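Local coordinates for protein fructosyl amine: oxygen oxidoreductase (Aspergillus fumigatus, PDB 3DJE) that catalyses the FAD-dependent oxidative deglycation of fructosyl amino acids, the Amadori products of glycation, with molecular oxygen as oxidant, at residues A26-T31 and L376-M381; A166-A171 and V176-G181; D348-P351 and S355-L358; A249-I254 and M321-D326. One frame throughout, in Å; residues are numbered along the deposited sequence. Where two conformers were deposited one is given.

Contacts 1, 2 and 3 cluster around the mixed sheet of the FAD-binding part: contact 2 reaches its edge strand 177-180, contact 3 pairs strand 356-360 near the other edge, and contact 1 joins the turn that ends helix 16-27 to helix 373-382. Contact 1 touches both others, through A26 with V176 and A380 with R349, whereas contact 4 lies on the far side of the chain's centre from contacts 1 and 3, beside the larger, second sheet. All are largely buried, yet their chemistry differs with place: contact 1 relies on a charged grip, contact 2 on small apolar packing, contact 3 on backbone pairing, and contact 4 on one tyrosine held by mixed contacts.

Contact 1: residues A26-T31 and L376-M381; sequences ARRGYT and LIVDAM
R28 meets V378 and D379 together, and it buries more surface here than any other residue. Its guanidinium lies flat against V378, whose CG1 sits over the centre of one face, with R28 CZ to V378 CG1 at 3.5 Å. The methyl CG1 stands anti to the backbone N of V378 (chi1 178°), which points it from the helix at the arginine. At the edge of the same flat group is D379. Both terminal nitrogens of R28 grip one oxygen, in an end-on salt bridge: R28 NH2 to D379 OD1 is 2.8 Å, nearly along the C-O axis, and R28 NH1 to D379 OD1 is 3.1 Å, arriving from above the carboxylate plane. The two planes are turned 64° apart, yet OD1 stays close to the guanidinium plane. E382 also salt-bridges NH2, and N375 accepts from NH1, so the group is fixed in rotation as well as in place. Y30 packs toward the selenomethionine M381, whose methyl position is uncertain, and is held by a hydrogen bond from its hydroxyl to E382. The turn that presents R28 and Y30 is a Schellman motif with G29 at C-prime, its NH bonded to A26 O, closing helix 16-27. That helix also meets V378 through L25, while I377 on helix 373-382 packs on F214 of strand 212-215 and I347 of strand 346-347.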
loop_
_atom_site.group_PDB
_atom_site.type_symbol
_atom_site.label_atom_id
_atom_site.label_comp_id
_atom_site.label_asym_id
_atom_site.label_seq_id
_atom_site.Cartn_x
_atom_site.Cartn_y
_atom_site.Cartn_z
ATOM N N ALA A 26 1.692 21.407 -4.976
ATOM C CA ALA A 26 1.479 22.622 -4.187
ATOM C C ALA A 26 2.818 23.162 -3.688
ATOM O O ALA A 26 3.080 24.369 -3.783
ATOM C CB ALA A 26 0.547 22.353 -3.010
ATOM N N ARG A 27 3.677 22.276 -3.191
ATOM C CA ARG A 27 5.009 22.725 -2.710
ATOM C C ARG A 27 5.864 23.314 -3.815
ATOM O O ARG A 27 6.702 24.190 -3.560
ATOM C CB ARG A 27 5.763 21.593 -2.011
ATOM C CG ARG A 27 5.147 21.218 -0.689
ATOM C CD ARG A 27 5.968 20.100 -0.061
ATOM N NE ARG A 27 5.567 19.847 1.312
ATOM C CZ ARG A 27 6.136 18.927 2.093
ATOM N NH1 ARG A 27 7.132 18.181 1.620
ATOM N NH2 ARG A 27 5.716 18.763 3.342
ATOM N N ARG A 28 5.653 22.839 -5.035
ATOM C CA ARG A 28 6.455 23.266 -6.168
ATOM C C ARG A 28 5.854 24.474 -6.891
ATOM O O ARG A 28 6.364 24.900 -7.928
ATOM C CB ARG A 28 6.768 22.079 -7.084
ATOM C CG ARG A 28 7.741 21.120 -6.382
ATOM C CD ARG A 28 7.790 19.727 -6.981
ATOM N NE ARG A 28 8.373 19.695 -8.316
ATOM C CZ ARG A 28 8.958 18.625 -8.849
ATOM N NH1 ARG A 28 9.071 17.502 -8.154
ATOM N NH2 ARG A 28 9.443 18.682 -10.072
ATOM N N GLY A 29 4.798 25.031 -6.304
ATOM C CA GLY A 29 4.273 26.329 -6.730
ATOM C C GLY A 29 3.020 26.306 -7.570
ATOM O O GLY A 29 2.500 27.373 -7.920
ATOM N N TYR A 30 2.524 25.116 -7.908
ATOM C CA TYR A 30 1.308 25.039 -8.735
ATOM C C TYR A 30 0.086 25.487 -7.954
ATOM O O TYR A 30 -0.074 25.116 -6.789
ATOM C CB TYR A 30 1.131 23.640 -9.308
ATOM C CG TYR A 30 2.198 23.271 -10.314
ATOM C CD1 TYR A 30 2.030 23.577 -11.673
ATOM C CD2 TYR A 30 3.376 22.641 -9.923
ATOM C CE1 TYR A 30 2.994 23.236 -12.609
ATOM C CE2 TYR A 30 4.354 22.286 -10.862
ATOM C CZ TYR A 30 4.159 22.596 -12.208
ATOM O OH TYR A 30 5.131 22.274 -13.142
ATOM N N THR A 31 -0.785 26.269 -8.599
ATOM C CA THR A 31 -1.869 26.934 -7.872
ATOM C C THR A 31 -3.271 26.615 -8.390
ATOM O O THR A 31 -4.246 27.200 -7.904
ATOM C CB THR A 31 -1.719 28.456 -7.939
ATOM O OG1 THR A 31 -1.750 28.855 -9.309
ATOM C CG2 THR A 31 -0.409 28.901 -7.331
ATOM N N LEU A 376 8.393 12.399 -7.523
ATOM C CA LEU A 376 8.736 11.596 -8.691
ATOM C C LEU A 376 7.623 11.658 -9.754
ATOM O O LEU A 376 7.891 11.716 -10.946
ATOM C CB LEU A 376 9.017 10.149 -8.282
ATOM C CG LEU A 376 9.502 9.214 -9.387
ATOM C CD1 LEU A 376 10.843 9.704 -10.012
ATOM C CD2 LEU A 376 9.624 7.788 -8.833
ATOM N N ILE A 377 6.376 11.688 -9.301
ATOM C CA ILE A 377 5.239 11.780 -10.213
ATOM C C ILE A 377 5.200 13.170 -10.886
ATOM O O ILE A 377 4.930 13.299 -12.096
ATOM C CB ILE A 377 3.898 11.453 -9.486
ATOM C CG1 ILE A 377 3.896 9.978 -9.010
ATOM C CG2 ILE A 377 2.696 11.774 -10.398
ATOM C CD1 ILE A 377 2.849 9.651 -7.944
ATOM N N VAL A 378 5.482 14.211 -10.102
ATOM C CA VAL A 378 5.611 15.572 -10.677
ATOM C C VAL A 378 6.808 15.622 -11.649
ATOM O O VAL A 378 6.711 16.197 -12.726
ATOM C CB VAL A 378 5.668 16.667 -9.605
ATOM C CG1 VAL A 378 5.856 18.060 -10.251
ATOM C CG2 VAL A 378 4.364 16.674 -8.799
ATOM N N ASP A 379 7.932 15.012 -11.266
ATOM C CA ASP A 379 9.074 14.933 -12.170
ATOM C C ASP A 379 8.692 14.306 -13.516
ATOM O O ASP A 379 9.131 14.757 -14.571
ATOM C CB ASP A 379 10.213 14.154 -11.527
ATOM C CG ASP A 379 10.981 14.967 -10.486
ATOM O OD1 ASP A 379 10.794 16.211 -10.371
ATOM O OD2 ASP A 379 11.804 14.341 -9.778
ATOM N N ALA A 380 7.858 13.269 -13.479
ATOM C CA ALA A 380 7.412 12.636 -14.715
ATOM C C ALA A 380 6.650 13.633 -15.585
ATOM O O ALA A 380 6.890 13.723 -16.787
ATOM C CB ALA A 380 6.571 11.402 -14.415
HETATM N N MSE A 381 5.739 14.393 -14.979
HETATM C CA MSE A 381 4.993 15.402 -15.734
HETATM C C MSE A 381 5.955 16.398 -16.368
HETATM O O MSE A 381 5.821 16.739 -17.546
HETATM C CB MSE A 381 3.977 16.143 -14.858
HETATM C CG MSE A 381 3.096 17.093 -15.671
HETATM SE SE MSE A 381 2.240 18.556 -14.694
HETATM C CE MSE A 381 3.765 19.301 -13.753
#

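Contact 2: residues A166-A171 and V176-G181; sequences AAAREA and VKFVTG
A171 meets V176 through a single backbone hydrogen bond and through side-chain packing, joining the end of a helix to the strand that follows it. In the hydrogen bond, V176 N donates to A171 O over 3.0 Å at 160°. The V176 side chain sits against the same oxygen, V176 CG2 to A171 O being 3.4 Å. The apolar contacts are made by alanine methyls on the helix and the ring of F178 on the strand. A171 CB lies at the ring edge, near its plane, 4.0 Å from F178 CE2; A168 CB is 3.9 Å from F178 CZ. With CG anti to its carbonyl carbon (chi1 -75°), F178 sends its ring across to the helix, where it lies against the methyls of A168 and A171. A171 CB also reaches V176 CG2 at 4.0 Å. A further kind of approach is the ring meeting a backbone carbonyl: A168 O stands obliquely to the ring, 3.5 Å from F178 CE2. Strand 177-180 pairs in parallel with strand 33-37, whose D37 binds FAD. Helix 160-173 leads into strand 177-180, the outermost strand of the parallel order 177-180, 33-37, 9-12, in which a GxGxxG-type turn follows strand 9-12; this is consistent with the Rossmann-type dinucleotide fold of this FAD oxidoreductase family.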
loop_
_atom_site.group_PDB
_atom_site.type_symbol
_atom_site.label_atom_id
_atom_site.label_comp_id
_atom_site.label_asym_id
_atom_site.label_seq_id
_atom_site.Cartn_x
_atom_site.Cartn_y
_atom_site.Cartn_z
ATOM N N ALA A 166 -3.101 14.380 7.080
ATOM C CA ALA A 166 -2.222 15.544 7.267
ATOM C C ALA A 166 -1.734 16.069 5.914
ATOM O O ALA A 166 -1.696 17.279 5.684
ATOM C CB ALA A 166 -1.039 15.197 8.180
ATOM N N ALA A 167 -1.314 15.157 5.038
ATOM C CA ALA A 167 -0.808 15.564 3.724
ATOM C C ALA A 167 -1.914 16.210 2.876
ATOM O O ALA A 167 -1.667 17.224 2.211
ATOM C CB ALA A 167 -0.206 14.376 2.992
ATOM N N ALA A 168 -3.123 15.633 2.884
ATOM C CA ALA A 168 -4.244 16.214 2.123
ATOM C C ALA A 168 -4.608 17.609 2.643
ATOM O O ALA A 168 -4.834 18.536 1.858
ATOM C CB ALA A 168 -5.447 15.304 2.154
ATOM N N ARG A 169 -4.638 17.749 3.967
ATOM C CA ARG A 169 -5.021 19.006 4.571
ATOM C C ARG A 169 -3.973 20.072 4.295
ATOM O O ARG A 169 -4.322 21.237 4.099
ATOM C CB ARG A 169 -5.238 18.822 6.064
ATOM C CG ARG A 169 -6.509 18.040 6.314
ATOM C CD ARG A 169 -6.813 17.907 7.771
ATOM N NE ARG A 169 -7.110 19.225 8.329
ATOM C CZ ARG A 169 -6.368 19.810 9.260
ATOM N NH1 ARG A 169 -5.325 19.166 9.773
ATOM N NH2 ARG A 169 -6.689 21.025 9.698
ATOM N N GLU A 170 -2.705 19.672 4.255
ATOM C CA GLU A 170 -1.632 20.610 3.892
ATOM C C GLU A 170 -1.742 21.015 2.411
ATOM O O GLU A 170 -1.628 22.186 2.071
ATOM C CB GLU A 170 -0.263 20.009 4.205
ATOM C CG GLU A 170 0.900 20.930 3.835
ATOM C CD GLU A 170 1.218 22.023 4.856
ATOM O OE1 GLU A 170 0.346 22.427 5.656
ATOM O OE2 GLU A 170 2.373 22.504 4.829
ATOM N N ALA A 171 -1.995 20.049 1.531
ATOM C CA ALA A 171 -2.194 20.369 0.105
ATOM C C ALA A 171 -3.336 21.372 -0.045
ATOM O O ALA A 171 -3.238 22.355 -0.799
ATOM C CB ALA A 171 -2.493 19.097 -0.681
ATOM N N VAL A 176 -4.887 23.492 -3.048
ATOM C CA VAL A 176 -5.418 22.365 -3.822
ATOM C C VAL A 176 -6.909 22.175 -3.512
ATOM O O VAL A 176 -7.338 22.225 -2.342
ATOM C CB VAL A 176 -4.620 21.060 -3.564
ATOM C CG1 VAL A 176 -5.268 19.852 -4.291
ATOM C CG2 VAL A 176 -3.149 21.230 -3.976
ATOM N N LYS A 177 -7.678 21.985 -4.579
ATOM C CA LYS A 177 -9.117 21.753 -4.507
ATOM C C LYS A 177 -9.356 20.252 -4.407
ATOM O O LYS A 177 -8.921 19.497 -5.269
ATOM C CB LYS A 177 -9.784 22.308 -5.768
ATOM C CG LYS A 177 -9.589 23.813 -5.957
ATOM C CD LYS A 177 -9.637 24.225 -7.434
ATOM C CE LYS A 177 -8.262 24.176 -8.109
ATOM N NZ LYS A 177 -7.166 24.797 -7.305
ATOM N N PHE A 178 -10.027 19.820 -3.343
ATOM C CA PHE A 178 -10.438 18.418 -3.238
ATOM C C PHE A 178 -11.927 18.322 -3.455
ATOM O O PHE A 178 -12.703 18.914 -2.696
ATOM C CB PHE A 178 -10.086 17.805 -1.873
ATOM C CG PHE A 178 -8.628 17.484 -1.708
ATOM C CD1 PHE A 178 -8.169 16.166 -1.794
ATOM C CD2 PHE A 178 -7.710 18.496 -1.470
ATOM C CE1 PHE A 178 -6.802 15.867 -1.640
ATOM C CE2 PHE A 178 -6.347 18.215 -1.318
ATOM C CZ PHE A 178 -5.888 16.899 -1.405
ATOM N N VAL A 179 -12.316 17.566 -4.478
ATOM C CA VAL A 179 -13.725 17.321 -4.773
ATOM C C VAL A 179 -13.986 15.841 -4.508
ATOM O O VAL A 179 -13.587 14.978 -5.293
ATOM C CB VAL A 179 -14.093 17.703 -6.231
ATOM C CG1 VAL A 179 -15.579 17.433 -6.494
ATOM C CG2 VAL A 179 -13.725 19.173 -6.511
ATOM N N THR A 180 -14.631 15.565 -3.380
ATOM C CA THR A 180 -14.703 14.204 -2.869
ATOM C C THR A 180 -16.129 13.781 -2.571
ATOM O O THR A 180 -17.012 14.627 -2.363
ATOM C CB THR A 180 -13.873 14.034 -1.586
ATOM O OG1 THR A 180 -14.406 14.877 -0.554
ATOM C CG2 THR A 180 -12.400 14.345 -1.837
ATOM N N GLY A 181 -16.342 12.474 -2.538
ATOM C CA GLY A 181 -17.676 11.947 -2.343
ATOM C C GLY A 181 -18.301 11.536 -3.653
ATOM O O GLY A 181 -17.779 11.809 -4.731
#

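Contact 3: residues D348-P351 and S355-L358; sequences DRHP and SLVL
The imidazole of H350 has the L358 methyl CD2 near its plane at one edge, the methyl touching H350 N (3.8 Å) and H350 CB (4.0 Å). The L356 methyl CD2 comes in obliquely, 4.1 Å from H350 CD2. P351 CD rests over one face of the ring, displaced toward the rim. The ring stacks on Y353 and meets W395 at an inclined angle, and its ND1 is hydrogen-bonded to the backbone NH groups of Q352 and Y353. A first torsion with CG anti to the backbone N (chi1 -167°) places the ring, and the bonds to ND1 hold its rotation. Beneath these side chains runs a short antiparallel ladder. D348 and L358 form a hydrogen-bonded pair, with L358 N to D348 O at 2.8 Å and a straight 170°, and a longer return bond of 3.3 Å from D348 N to L358 O. R349 and V357 follow as the non-hydrogen-bonded pair. Next, H350 N donates to L356 O over 3.0 Å. CA-H...O contacts lie between, V357 CA to D348 O and R349 CA to L356 O. D348 OD2 is bonded to W395 N. Just past the corner after strand 346-347, segment 348-351 pairs antiparallel with strand 356-360, which runs parallel to strand 212-215 on its other side, V357 touching F214. Helix 373-382 packs on the R349 and V357 face, A380 O by R349 CD and M381 CB by V357 CG2.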
loop_
_atom_site.group_PDB
_atom_site.type_symbol
_atom_site.label_atom_id
_atom_site.label_comp_id
_atom_site.label_asym_id
_atom_site.label_seq_id
_atom_site.Cartn_x
_atom_site.Cartn_y
_atom_site.Cartn_z
ATOM N N ASP A 348 5.068 7.431 -15.170
ATOM C CA ASP A 348 5.543 7.880 -16.470
ATOM C C ASP A 348 4.463 8.721 -17.119
ATOM O O ASP A 348 3.300 8.690 -16.713
ATOM C CB ASP A 348 5.832 6.663 -17.353
ATOM C CG ASP A 348 6.798 6.961 -18.526
ATOM O OD1 ASP A 348 7.277 8.106 -18.724
ATOM O OD2 ASP A 348 7.088 6.000 -19.273
ATOM N N ARG A 349 4.861 9.490 -18.122
ATOM C CA ARG A 349 3.899 10.033 -19.068
ATOM C C ARG A 349 3.414 8.884 -19.934
ATOM O O ARG A 349 4.178 7.951 -20.224
ATOM C CB ARG A 349 4.572 11.067 -19.958
ATOM C CG ARG A 349 5.480 11.972 -19.179
ATOM C CD ARG A 349 5.038 13.376 -19.187
ATOM N NE ARG A 349 5.904 14.174 -20.042
ATOM C CZ ARG A 349 5.702 14.358 -21.343
ATOM N NH1 ARG A 349 4.657 13.797 -21.942
ATOM N NH2 ARG A 349 6.543 15.107 -22.049
ATOM N N HIS A 350 2.153 8.948 -20.352
ATOM C CA HIS A 350 1.640 7.977 -21.309
ATOM C C HIS A 350 2.353 8.191 -22.669
ATOM O O HIS A 350 2.559 9.331 -23.081
ATOM C CB HIS A 350 0.127 8.116 -21.455
ATOM C CG HIS A 350 -0.498 6.972 -22.181
ATOM N ND1 HIS A 350 -0.529 6.893 -23.559
ATOM C CD2 HIS A 350 -1.082 5.842 -21.720
ATOM C CE1 HIS A 350 -1.130 5.770 -23.915
ATOM N NE2 HIS A 350 -1.469 5.112 -22.817
ATOM N N PRO A 351 2.756 7.094 -23.344
ATOM C CA PRO A 351 3.513 7.193 -24.606
ATOM C C PRO A 351 2.773 7.850 -25.773
ATOM O O PRO A 351 3.421 8.404 -26.681
ATOM C CB PRO A 351 3.827 5.734 -24.944
ATOM C CG PRO A 351 2.817 4.929 -24.215
ATOM C CD PRO A 351 2.565 5.689 -22.941
ATOM N N SER A 355 -0.959 14.417 -22.534
ATOM C CA SER A 355 -1.358 15.169 -21.348
ATOM C C SER A 355 -1.556 14.280 -20.128
ATOM O O SER A 355 -1.862 14.791 -19.056
ATOM C CB SER A 355 -2.653 15.950 -21.624
ATOM O OG SER A 355 -2.504 16.834 -22.733
ATOM N N LEU A 356 -1.409 12.967 -20.300
ATOM C CA LEU A 356 -1.660 12.009 -19.209
ATOM C C LEU A 356 -0.380 11.585 -18.498
ATOM O O LEU A 356 0.625 11.266 -19.149
ATOM C CB LEU A 356 -2.390 10.772 -19.741
ATOM C CG LEU A 356 -2.772 9.678 -18.732
ATOM C CD1 LEU A 356 -3.785 10.199 -17.726
ATOM C CD2 LEU A 356 -3.311 8.428 -19.441
ATOM N N VAL A 357 -0.437 11.581 -17.164
ATOM C CA VAL A 357 0.661 11.100 -16.322
ATOM C C VAL A 357 0.128 9.962 -15.458
ATOM O O VAL A 357 -0.926 10.094 -14.842
ATOM C CB VAL A 357 1.219 12.216 -15.412
ATOM C CG1 VAL A 357 2.435 11.715 -14.617
ATOM C CG2 VAL A 357 1.637 13.434 -16.250
ATOM N N LEU A 358 0.858 8.854 -15.434
ATOM C CA LEU A 358 0.514 7.686 -14.627
ATOM C C LEU A 358 1.248 7.746 -13.305
ATOM O O LEU A 358 2.446 8.000 -13.288
ATOM C CB LEU A 358 0.929 6.384 -15.339
ATOM C CG LEU A 358 0.151 5.922 -16.588
ATOM C CD1 LEU A 358 -1.352 6.187 -16.446
ATOM C CD2 LEU A 358 0.713 6.572 -17.832
#

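Contact 4: residues A249-I254 and M321-D326; sequences ALYKNI and MPQLAD
Y251 opens a type II beta turn ending at I254, and from there it reaches the loop 321-326 that follows helix 307-320. Its hydroxyl is the target of Q323: Q323 NE2 donates to Y251 OH over 2.9 Å, practically straight at 176°, with the oxygen in the amide plane. The ring and amide planes are 36° apart. Q323 NE2 also donates to V138 O, so the amide is gripped from two partners and its rotation is set. To get there Q323 folds back, its CG lying between the backbone N and the carbonyl carbon (chi1 74°) before a further bend at chi2. The contact belongs to the part of the fold built on the large mixed sheet: the turn lies between strands 232-242 and 256-259, and the loop leads into strand 331-339. I275 of strand 274-289 touches both Y251 and L324. On the ring's edge the selenomethionine M321 makes a Met-aromatic contact, with its SE 5.2 Å from the centroid of the Y251 ring and 3.9 Å from Y251 CE1. L324 adds its methyls, CD1 lying 4.0 Å from Y251 CE1 in an oblique approach and CD2 at 3.9 Å from Y251 OH.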
loop_
_atom_site.group_PDB
_atom_site.type_symbol
_atom_site.label_atom_id
_atom_site.label_comp_id
_atom_site.label_asym_id
_atom_site.label_seq_id
_atom_site.Cartn_x
_atom_site.Cartn_y
_atom_site.Cartn_z
ATOM N N ALA A 249 -1.342 -1.164 28.286
ATOM C CA ALA A 249 0.009 -0.694 28.641
ATOM C C ALA A 249 1.106 -1.716 28.333
ATOM O O ALA A 249 2.190 -1.364 27.856
ATOM C CB ALA A 249 0.066 -0.288 30.112
ATOM N N LEU A 250 0.808 -2.983 28.603
ATOM C CA LEU A 250 1.741 -4.079 28.397
ATOM C C LEU A 250 2.221 -4.205 26.940
ATOM O O LEU A 250 3.375 -4.554 26.672
ATOM C CB LEU A 250 1.082 -5.380 28.858
ATOM C CG LEU A 250 1.989 -6.586 29.098
ATOM C CD1 LEU A 250 2.939 -6.347 30.266
ATOM C CD2 LEU A 250 1.148 -7.843 29.326
ATOM N N TYR A 251 1.328 -3.887 26.008
ATOM C CA TYR A 251 1.582 -4.113 24.591
ATOM C C TYR A 251 2.187 -2.891 23.910
ATOM O O TYR A 251 2.537 -2.943 22.722
ATOM C CB TYR A 251 0.281 -4.505 23.883
ATOM C CG TYR A 251 -0.278 -5.863 24.263
ATOM C CD1 TYR A 251 -0.110 -6.960 23.427
ATOM C CD2 TYR A 251 -1.006 -6.041 25.443
ATOM C CE1 TYR A 251 -0.632 -8.208 23.759
ATOM C CE2 TYR A 251 -1.523 -7.293 25.789
ATOM C CZ TYR A 251 -1.332 -8.367 24.940
ATOM O OH TYR A 251 -1.850 -9.604 25.260
ATOM N N LYS A 252 2.307 -1.791 24.655
ATOM C CA LYS A 252 2.810 -0.527 24.089
ATOM C C LYS A 252 4.276 -0.608 23.647
ATOM O O LYS A 252 5.109 -1.206 24.331
ATOM C CB LYS A 252 2.619 0.638 25.074
ATOM C CG LYS A 252 2.898 2.032 24.480
ATOM C CD LYS A 252 2.651 3.156 25.493
ATOM C CE LYS A 252 3.031 4.526 24.929
ATOM N NZ LYS A 252 2.066 5.005 23.906
ATOM N N ASN A 253 4.570 -0.012 22.493
ATOM C CA ASN A 253 5.944 0.162 21.990
ATOM C C ASN A 253 6.642 -1.103 21.477
ATOM O O ASN A 253 7.831 -1.057 21.150
ATOM C CB ASN A 253 6.842 0.875 23.026
ATOM C CG ASN A 253 6.278 2.219 23.474
ATOM O OD1 ASN A 253 5.964 3.081 22.653
ATOM N ND2 ASN A 253 6.171 2.406 24.788
ATOM N N ILE A 254 5.917 -2.220 21.392
ATOM C CA ILE A 254 6.508 -3.454 20.875
ATOM C C ILE A 254 6.913 -3.251 19.411
ATOM O O ILE A 254 6.304 -2.441 18.700
ATOM C CB ILE A 254 5.575 -4.698 21.011
ATOM C CG1 ILE A 254 4.255 -4.498 20.260
ATOM C CG2 ILE A 254 5.359 -5.070 22.496
ATOM C CD1 ILE A 254 3.424 -5.776 20.093
HETATM N N MSE A 321 0.742 -14.727 19.887
HETATM C CA MSE A 321 -0.011 -14.199 21.019
HETATM C C MSE A 321 -1.235 -15.081 21.268
HETATM O O MSE A 321 -2.369 -14.668 21.036
HETATM C CB MSE A 321 -0.423 -12.758 20.735
HETATM C CG MSE A 321 0.780 -11.866 20.603
HETATM SE SE MSE A 321 0.323 -10.014 20.397
HETATM C CE MSE A 321 -0.736 -10.118 18.771
ATOM N N PRO A 322 -1.003 -16.327 21.709
ATOM C CA PRO A 322 -2.117 -17.286 21.792
ATOM C C PRO A 322 -3.224 -16.849 22.759
ATOM O O PRO A 322 -4.386 -17.267 22.597
ATOM C CB PRO A 322 -1.437 -18.587 22.257
ATOM C CG PRO A 322 -0.148 -18.163 22.860
ATOM C CD PRO A 322 0.280 -16.922 22.121
ATOM N N GLN A 323 -2.878 -15.997 23.725
ATOM C CA GLN A 323 -3.869 -15.437 24.662
ATOM C C GLN A 323 -4.947 -14.580 23.954
ATOM O O GLN A 323 -6.041 -14.347 24.490
ATOM C CB GLN A 323 -3.175 -14.664 25.791
ATOM C CG GLN A 323 -2.588 -13.279 25.409
ATOM C CD GLN A 323 -1.222 -13.336 24.734
ATOM O OE1 GLN A 323 -0.705 -14.409 24.422
ATOM N NE2 GLN A 323 -0.641 -12.162 24.486
ATOM N N LEU A 324 -4.632 -14.134 22.736
ATOM C CA LEU A 324 -5.536 -13.297 21.953
ATOM C C LEU A 324 -6.231 -14.047 20.823
ATOM O O LEU A 324 -7.087 -13.485 20.141
ATOM C CB LEU A 324 -4.779 -12.082 21.377
ATOM C CG LEU A 324 -4.142 -11.108 22.374
ATOM C CD1 LEU A 324 -3.554 -9.891 21.643
ATOM C CD2 LEU A 324 -5.180 -10.657 23.415
ATOM N N ALA A 325 -5.878 -15.319 20.632
ATOM C CA ALA A 325 -6.235 -16.039 19.403
ATOM C C ALA A 325 -7.734 -16.281 19.208
ATOM O O ALA A 325 -8.191 -16.502 18.083
ATOM C CB ALA A 325 -5.451 -17.342 19.291
ATOM N N ASP A 326 -8.488 -16.223 20.304
ATOM C CA ASP A 326 -9.923 -16.480 20.267
ATOM C C ASP A 326 -10.761 -15.221 20.481
ATOM O O ASP A 326 -11.988 -15.287 20.509
ATOM C CB ASP A 326 -10.302 -17.551 21.298
ATOM C CG ASP A 326 -9.742 -18.926 20.949
ATOM O OD1 ASP A 326 -9.710 -19.286 19.746
ATOM O OD2 ASP A 326 -9.330 -19.650 21.884
#